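Local coordinates for translation initiation inhibitor (Streptococcus pyogenes, PDB 2EWC), which is of unknown function but belongs to the widespread YjgF family and is regarded as a putative inhibitor of translation initiation, at residues B[18-22]-B[23-27]; B[68-71]-B[72-75]; B[44-47]-B[48-51]. All coordinates share one frame; numbering follows the deposited sequence.

Contact 1: B[18-22]-B[23-27]; sequences LVEAG and DFYYL
Glu20 lies alongside Tyr25 in a non-hydrogen-bonded pair of a tight antiparallel hairpin, the two side chains running the same way. With CG anti to the backbone N (chi1 174°), the glutamate extends along the ring of its cross-strand partner. Its CB is 3.6 Å from Tyr25 CE1, and Glu20 CG comes closer to that same CE1, at 3.3 Å. Farther out, Glu20 CD is 3.9 Å from Tyr25 CE1 and about as far from Tyr25 OH. The carboxylate is turned 43° from the ring plane, and OE1 is hydrogen-bonded to the hydroxyl of Tyr7. The same face continues with Leu18, whose CD1 packs against both Tyr25 CB and Leu27 CG at 3.7 Å.

The backbone is joined by two reciprocal pairs of hydrogen bonds. Val19 and Tyr26 exchange one pair, with Tyr26 N to Val19 O at 2.8 Å, while Ala21 and Phe24 close a type II' turn. At its corner Gly22 has a positive phi, readily adopted by glycine.

Val19, Ala21, Phe24 and Tyr26 point to the other side of the sheet, where Phe24 meets Phe24 of two neighbouring subunits, consistent with the trimer typical of YjgF proteins. Within the chain, the hairpin lies between strand 5-10 and strand 112-119, and on the face of Leu18 and Tyr25, Leu27 packs against Arg52 and Leu53 of helix 38-54.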
loop_
_atom_site.group_PDB
_atom_site.type_symbol
_atom_site.label_atom_id
_atom_site.label_comp_id
_atom_site.label_asym_id
_atom_site.label_seq_id
_atom_site.Cartn_x
_atom_site.Cartn_y
_atom_site.Cartn_z
ATOM N N LEU B 18 28.165 -19.331 -33.639
ATOM C CA LEU B 18 28.267 -17.904 -33.411
ATOM C C LEU B 18 28.032 -17.171 -34.735
ATOM O O LEU B 18 28.744 -17.416 -35.728
ATOM C CB LEU B 18 29.665 -17.539 -32.889
ATOM C CG LEU B 18 29.877 -16.034 -32.700
ATOM C CD1 LEU B 18 29.209 -15.582 -31.416
ATOM C CD2 LEU B 18 31.339 -15.655 -32.699
ATOM N N VAL B 19 27.065 -16.259 -34.742
ATOM C CA VAL B 19 26.754 -15.473 -35.922
ATOM C C VAL B 19 27.219 -14.060 -35.644
ATOM O O VAL B 19 26.875 -13.492 -34.611
ATOM C CB VAL B 19 25.263 -15.454 -36.238
ATOM C CG1 VAL B 19 24.988 -14.598 -37.482
ATOM C CG2 VAL B 19 24.722 -16.852 -36.437
ATOM N N GLU B 20 28.045 -13.514 -36.541
ATOM C CA GLU B 20 28.495 -12.136 -36.446
ATOM C C GLU B 20 27.642 -11.310 -37.404
ATOM O O GLU B 20 27.524 -11.656 -38.582
ATOM C CB GLU B 20 29.979 -12.049 -36.837
ATOM C CG GLU B 20 30.558 -10.627 -36.918
ATOM C CD GLU B 20 31.878 -10.576 -37.712
ATOM O OE1 GLU B 20 32.692 -11.524 -37.630
ATOM O OE2 GLU B 20 32.091 -9.581 -38.431
ATOM N N ALA B 21 27.063 -10.222 -36.890
ATOM C CA ALA B 21 26.181 -9.356 -37.633
ATOM C C ALA B 21 26.556 -7.942 -37.248
ATOM O O ALA B 21 26.125 -7.439 -36.214
ATOM C CB ALA B 21 24.709 -9.644 -37.254
ATOM N N GLY B 22 27.396 -7.298 -38.061
ATOM C CA GLY B 22 27.885 -5.958 -37.721
ATOM C C GLY B 22 28.665 -5.963 -36.416
ATOM O O GLY B 22 29.675 -6.648 -36.307
ATOM N N ASP B 23 28.179 -5.209 -35.422
ATOM C CA ASP B 23 28.856 -5.080 -34.125
ATOM C C ASP B 23 28.381 -6.119 -33.094
ATOM O O ASP B 23 28.879 -6.136 -31.958
ATOM C CB ASP B 23 28.654 -3.662 -33.561
ATOM C CG ASP B 23 29.355 -2.578 -34.393
ATOM O OD1 ASP B 23 30.354 -2.884 -35.112
ATOM O OD2 ASP B 23 28.916 -1.404 -34.296
ATOM N N PHE B 24 27.418 -6.960 -33.484
ATOM C CA PHE B 24 26.782 -7.919 -32.561
ATOM C C PHE B 24 27.050 -9.367 -32.910
ATOM O O PHE B 24 27.201 -9.711 -34.081
ATOM C CB PHE B 24 25.293 -7.643 -32.456
ATOM C CG PHE B 24 24.986 -6.368 -31.712
ATOM C CD1 PHE B 24 24.789 -6.381 -30.333
ATOM C CD2 PHE B 24 24.986 -5.144 -32.376
ATOM C CE1 PHE B 24 24.538 -5.195 -29.635
ATOM C CE2 PHE B 24 24.746 -3.953 -31.684
ATOM C CZ PHE B 24 24.513 -3.984 -30.313
ATOM N N TYR B 25 27.168 -10.200 -31.870
ATOM C CA TYR B 25 27.530 -11.592 -32.034
ATOM C C TYR B 25 26.516 -12.431 -31.306
ATOM O O TYR B 25 26.281 -12.209 -30.119
ATOM C CB TYR B 25 28.925 -11.852 -31.488
ATOM C CG TYR B 25 29.987 -11.062 -32.200
ATOM C CD1 TYR B 25 30.766 -11.656 -33.177
ATOM C CD2 TYR B 25 30.183 -9.702 -31.925
ATOM C CE1 TYR B 25 31.737 -10.927 -33.857
ATOM C CE2 TYR B 25 31.152 -8.964 -32.604
ATOM C CZ TYR B 25 31.918 -9.592 -33.566
ATOM O OH TYR B 25 32.877 -8.894 -34.242
ATOM N N TYR B 26 25.905 -13.374 -32.016
ATOM C CA TYR B 26 24.836 -14.203 -31.456
ATOM C C TYR B 26 25.328 -15.630 -31.241
ATOM O O TYR B 26 25.713 -16.312 -32.183
ATOM C CB TYR B 26 23.614 -14.196 -32.376
ATOM C CG TYR B 26 23.014 -12.832 -32.454
ATOM C CD1 TYR B 26 21.930 -12.492 -31.648
ATOM C CD2 TYR B 26 23.566 -11.851 -33.289
ATOM C CE1 TYR B 26 21.407 -11.224 -31.670
ATOM C CE2 TYR B 26 23.035 -10.583 -33.318
ATOM C CZ TYR B 26 21.952 -10.280 -32.513
ATOM O OH TYR B 26 21.417 -9.017 -32.514
ATOM N N LEU B 27 25.302 -16.062 -29.989
ATOM C CA LEU B 27 25.729 -17.411 -29.615
ATOM C C LEU B 27 24.562 -18.388 -29.610
ATOM O O LEU B 27 23.526 -18.139 -28.978
ATOM C CB LEU B 27 26.397 -17.388 -28.241
ATOM C CG LEU B 27 27.769 -16.688 -28.169
ATOM C CD1 LEU B 27 27.851 -15.684 -27.000
ATOM C CD2 LEU B 27 28.828 -17.727 -28.048
#

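Contact 2: B[68-71]-B[72-75]; sequences CLFR and DVWN
Asp72 O accepts a hydrogen bond from Asn75 N at 3.0 Å and lies 3.5 Å from Phe70 CB, so the aromatic residue abuts the start of the short 3-10 turn. The segment is the first connection of a beta-alpha-beta crossover, leading from strand 63-70 to helix 76-87, beyond which strand 93-98 lies parallel to the first. The turn, residues 73-75, is reinforced by an Asx turn: Trp74 N donates to Asp72 OD1 over 3.1 Å, bent to 141° at the hydrogen and approaching from above the carboxylate plane. Asp72 has CG anti to its own N (chi1 -178°), which swings the carboxylate beside the carbonyl carbon, where OD1 can receive this amide. The other oxygen, OD2, accepts from Gly106 N of a neighbouring subunit and is hydrogen-bonded to a glycerol, probably from the crystallisation liquor.

Phe70 points toward the turn as the strand ends, and its ring also meets Phe112 edge-to-face. The end of the Arg71 side chain leads away from the turn, its guanidinium group hydrogen-bonded to the carbonyl oxygens of Leu110 and His103.

Two residues of the turn also pack against the Phe70 side chain. Val73 CG2 is 4.2 Å from Phe70 CD2. Asn75 crosses the aromatic side chain at a slant, its amide plane 38° from the ring, with CB 3.8 Å from Phe70 CD1.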
loop_
_atom_site.group_PDB
_atom_site.type_symbol
_atom_site.label_atom_id
_atom_site.label_comp_id
_atom_site.label_asym_id
_atom_site.label_seq_id
_atom_site.Cartn_x
_atom_site.Cartn_y
_atom_site.Cartn_z
ATOM N N CYS B 68 19.713 -18.155 -19.625
ATOM C CA CYS B 68 20.192 -19.373 -18.951
ATOM C C CYS B 68 19.067 -20.378 -18.826
ATOM O O CYS B 68 18.000 -20.057 -18.292
ATOM C CB CYS B 68 20.761 -19.036 -17.578
ATOM S SG CYS B 68 21.833 -17.552 -17.601
ATOM N N LEU B 69 19.280 -21.584 -19.346
ATOM C CA LEU B 69 18.214 -22.592 -19.353
ATOM C C LEU B 69 18.538 -23.692 -18.338
ATOM O O LEU B 69 19.578 -24.332 -18.435
ATOM C CB LEU B 69 18.035 -23.209 -20.754
ATOM C CG LEU B 69 17.682 -22.330 -21.973
ATOM C CD1 LEU B 69 17.441 -23.186 -23.239
ATOM C CD2 LEU B 69 16.480 -21.462 -21.724
ATOM N N PHE B 70 17.628 -23.941 -17.400
ATOM C CA PHE B 70 17.878 -24.908 -16.334
ATOM C C PHE B 70 16.809 -25.988 -16.377
ATOM O O PHE B 70 15.617 -25.685 -16.547
ATOM C CB PHE B 70 17.739 -24.267 -14.951
ATOM C CG PHE B 70 18.787 -23.231 -14.606
ATOM C CD1 PHE B 70 19.875 -23.572 -13.788
ATOM C CD2 PHE B 70 18.634 -21.911 -15.008
ATOM C CE1 PHE B 70 20.832 -22.639 -13.444
ATOM C CE2 PHE B 70 19.588 -20.948 -14.654
ATOM C CZ PHE B 70 20.698 -21.312 -13.881
ATOM N N ARG B 71 17.205 -27.234 -16.153
ATOM C CA ARG B 71 16.211 -28.267 -15.876
ATOM C C ARG B 71 15.531 -27.984 -14.508
ATOM O O ARG B 71 14.343 -28.278 -14.327
ATOM C CB ARG B 71 16.874 -29.652 -15.882
ATOM C CG ARG B 71 15.914 -30.820 -15.721
ATOM C CD ARG B 71 16.677 -32.156 -15.824
ATOM N NE ARG B 71 17.226 -32.404 -17.169
ATOM C CZ ARG B 71 16.547 -32.894 -18.206
ATOM N NH1 ARG B 71 15.245 -33.205 -18.089
ATOM N NH2 ARG B 71 17.188 -33.102 -19.365
ATOM N N ASP B 72 16.306 -27.423 -13.568
ATOM C CA ASP B 72 15.844 -27.024 -12.227
ATOM C C ASP B 72 16.309 -25.585 -11.994
ATOM O O ASP B 72 17.473 -25.372 -11.645
ATOM C CB ASP B 72 16.414 -27.956 -11.116
ATOM C CG ASP B 72 15.912 -27.588 -9.695
ATOM O OD1 ASP B 72 15.157 -26.599 -9.543
ATOM O OD2 ASP B 72 16.262 -28.296 -8.707
ATOM N N VAL B 73 15.408 -24.621 -12.177
ATOM C CA VAL B 73 15.754 -23.204 -12.078
ATOM C C VAL B 73 16.238 -22.801 -10.668
ATOM O O VAL B 73 16.923 -21.793 -10.505
ATOM C CB VAL B 73 14.582 -22.302 -12.564
ATOM C CG1 VAL B 73 13.438 -22.266 -11.545
ATOM C CG2 VAL B 73 15.086 -20.902 -12.905
ATOM N N TRP B 74 15.898 -23.593 -9.651
ATOM C CA TRP B 74 16.429 -23.348 -8.290
ATOM C C TRP B 74 17.965 -23.492 -8.151
ATOM O O TRP B 74 18.532 -23.220 -7.083
ATOM C CB TRP B 74 15.715 -24.213 -7.268
ATOM C CG TRP B 74 14.258 -23.872 -7.098
ATOM C CD1 TRP B 74 13.200 -24.442 -7.762
ATOM C CD2 TRP B 74 13.700 -22.908 -6.202
ATOM N NE1 TRP B 74 12.013 -23.876 -7.333
ATOM C CE2 TRP B 74 12.296 -22.940 -6.370
ATOM C CE3 TRP B 74 14.251 -22.010 -5.269
ATOM C CZ2 TRP B 74 11.430 -22.108 -5.641
ATOM C CZ3 TRP B 74 13.404 -21.199 -4.543
ATOM C CH2 TRP B 74 11.998 -21.256 -4.735
ATOM N N ASN B 75 18.614 -23.932 -9.229
ATOM C CA ASN B 75 20.073 -23.930 -9.336
ATOM C C ASN B 75 20.680 -22.557 -9.714
ATOM O O ASN B 75 21.893 -22.444 -9.857
ATOM C CB ASN B 75 20.516 -24.968 -10.364
ATOM C CG ASN B 75 20.449 -26.382 -9.837
ATOM O OD1 ASN B 75 20.810 -26.664 -8.687
ATOM N ND2 ASN B 75 19.999 -27.294 -10.685
#

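Contact 3: B[44-47]-B[48-51]; sequences GAFD and EMER
Phe46 and Met49 project side by side and in the same direction from successive turns of one helix. Met49 is present as selenomethionine, and the modelled position of its CE methyl, too close to the ring, is doubtful. These two side chains face inward, Phe46 onto Val114 and Ile83, Met49 onto Cys30 and Phe87.

Asp47 and Glu50 are oriented quite differently. They cross with carboxylate planes only 17° apart, and Asp47 OD1 is 4.1 Å from Glu50 OE1. The two like charges are bridged by Arg86 of helix 76-87, whose NH2 forms salt bridges with both, which probably offsets their repulsion. With CG anti to the carbonyl carbon (chi1 -70°), Glu50 also lies against the preceding turn, its CG 3.3 Å from Phe46 O.

In a third orientation, Arg51 NH2 forms a hydrogen-bonded salt bridge with Glu48 OE2 at 3.0 Å. The oxygen is met from its anti side but 29° out of the carboxylate plane, while lying close to the guanidinium plane of Arg51. The same NH2 has a second salt bridge, to Asp8.

Backbone bonds from Glu48 N to Gly44 O and from Arg51 N to Asp47 O, at 3.1 and 2.9 Å, belong to the regular i to i+4 ladder. The whole is an amphipathic alpha helix packed on one face of a mixed beta sheet, as in the alpha+beta fold of the YjgF family.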
loop_
_atom_site.group_PDB
_atom_site.type_symbol
_atom_site.label_atom_id
_atom_site.label_comp_id
_atom_site.label_asym_id
_atom_site.label_seq_id
_atom_site.Cartn_x
_atom_site.Cartn_y
_atom_site.Cartn_z
ATOM N N GLY B 44 31.125 -25.982 -17.908
ATOM C CA GLY B 44 31.225 -26.505 -19.252
ATOM C C GLY B 44 30.497 -25.618 -20.256
ATOM O O GLY B 44 30.999 -25.374 -21.342
ATOM N N ALA B 45 29.313 -25.128 -19.906
ATOM C CA ALA B 45 28.592 -24.280 -20.836
ATOM C C ALA B 45 29.387 -22.989 -21.074
ATOM O O ALA B 45 29.513 -22.547 -22.209
ATOM C CB ALA B 45 27.230 -23.982 -20.320
ATOM N N PHE B 46 29.930 -22.400 -20.004
ATOM C CA PHE B 46 30.662 -21.145 -20.108
ATOM C C PHE B 46 32.013 -21.326 -20.828
ATOM O O PHE B 46 32.500 -20.381 -21.461
ATOM C CB PHE B 46 30.889 -20.509 -18.733
ATOM C CG PHE B 46 29.645 -19.900 -18.107
ATOM C CD1 PHE B 46 28.674 -19.283 -18.879
ATOM C CD2 PHE B 46 29.496 -19.886 -16.722
ATOM C CE1 PHE B 46 27.546 -18.695 -18.287
ATOM C CE2 PHE B 46 28.369 -19.295 -16.126
ATOM C CZ PHE B 46 27.399 -18.705 -16.914
ATOM N N ASP B 47 32.616 -22.518 -20.708
ATOM C CA ASP B 47 33.817 -22.860 -21.487
ATOM C C ASP B 47 33.499 -22.850 -22.992
ATOM O O ASP B 47 34.317 -22.345 -23.781
ATOM C CB ASP B 47 34.370 -24.239 -21.126
ATOM C CG ASP B 47 35.005 -24.311 -19.727
ATOM O OD1 ASP B 47 35.326 -23.259 -19.110
ATOM O OD2 ASP B 47 35.219 -25.464 -19.253
ATOM N N GLU B 48 32.351 -23.412 -23.400
ATOM C CA GLU B 48 31.939 -23.342 -24.812
ATOM C C GLU B 48 31.710 -21.895 -25.250
ATOM O O GLU B 48 32.155 -21.501 -26.339
ATOM C CB GLU B 48 30.692 -24.178 -25.138
ATOM C CG GLU B 48 30.944 -25.441 -26.025
ATOM C CD GLU B 48 29.808 -25.742 -27.061
ATOM O OE1 GLU B 48 28.568 -25.734 -26.728
ATOM O OE2 GLU B 48 30.172 -26.033 -28.226
HETATM N N MSE B 49 31.028 -21.113 -24.400
HETATM C CA MSE B 49 30.767 -19.702 -24.673
HETATM C C MSE B 49 32.091 -18.953 -24.928
HETATM O O MSE B 49 32.205 -18.220 -25.919
HETATM C CB MSE B 49 29.960 -19.050 -23.540
HETATM C CG MSE B 49 29.621 -17.582 -23.765
HETATM SE SE MSE B 49 28.499 -16.808 -22.547
HETATM C CE MSE B 49 29.368 -17.068 -21.030
ATOM N N GLU B 50 33.081 -19.162 -24.048
ATOM C CA GLU B 50 34.412 -18.584 -24.216
ATOM C C GLU B 50 35.108 -19.076 -25.487
ATOM O O GLU B 50 35.775 -18.286 -26.175
ATOM C CB GLU B 50 35.312 -18.880 -23.005
ATOM C CG GLU B 50 34.899 -18.143 -21.745
ATOM C CD GLU B 50 35.910 -18.264 -20.622
ATOM O OE1 GLU B 50 36.298 -19.412 -20.266
ATOM O OE2 GLU B 50 36.323 -17.197 -20.095
ATOM N N ARG B 51 34.995 -20.379 -25.762
ATOM C CA ARG B 51 35.580 -20.971 -26.962
ATOM C C ARG B 51 35.031 -20.273 -28.186
ATOM O O ARG B 51 35.781 -19.893 -29.067
ATOM C CB ARG B 51 35.278 -22.473 -27.074
ATOM C CG ARG B 51 35.907 -23.118 -28.328
ATOM C CD ARG B 51 35.578 -24.604 -28.514
ATOM N NE ARG B 51 34.164 -24.806 -28.797
ATOM C CZ ARG B 51 33.582 -24.688 -29.990
ATOM N NH1 ARG B 51 34.287 -24.380 -31.072
ATOM N NH2 ARG B 51 32.261 -24.882 -30.094
#

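How the contacts relate
Contacts 1 and 3 share an interface: the chain passes from strand 24-30 into helix 38-54, and Leu27 CD2 lies 4.0 Å from Met49 O. Contact 2 touches neither, its centre about 25 Å from that of contact 1 and on the opposite side of the chain's centre, although both reach the same sheet. Contacts 1 and 2 are largely buried and both adjoin neighbouring subunits, the first mainly through aromatic packing, the second also through a carboxylate. Contact 3 is nearest the chain's centre yet only partly buried; no other subunit touches it, and it combines an apolar side with ion pairs.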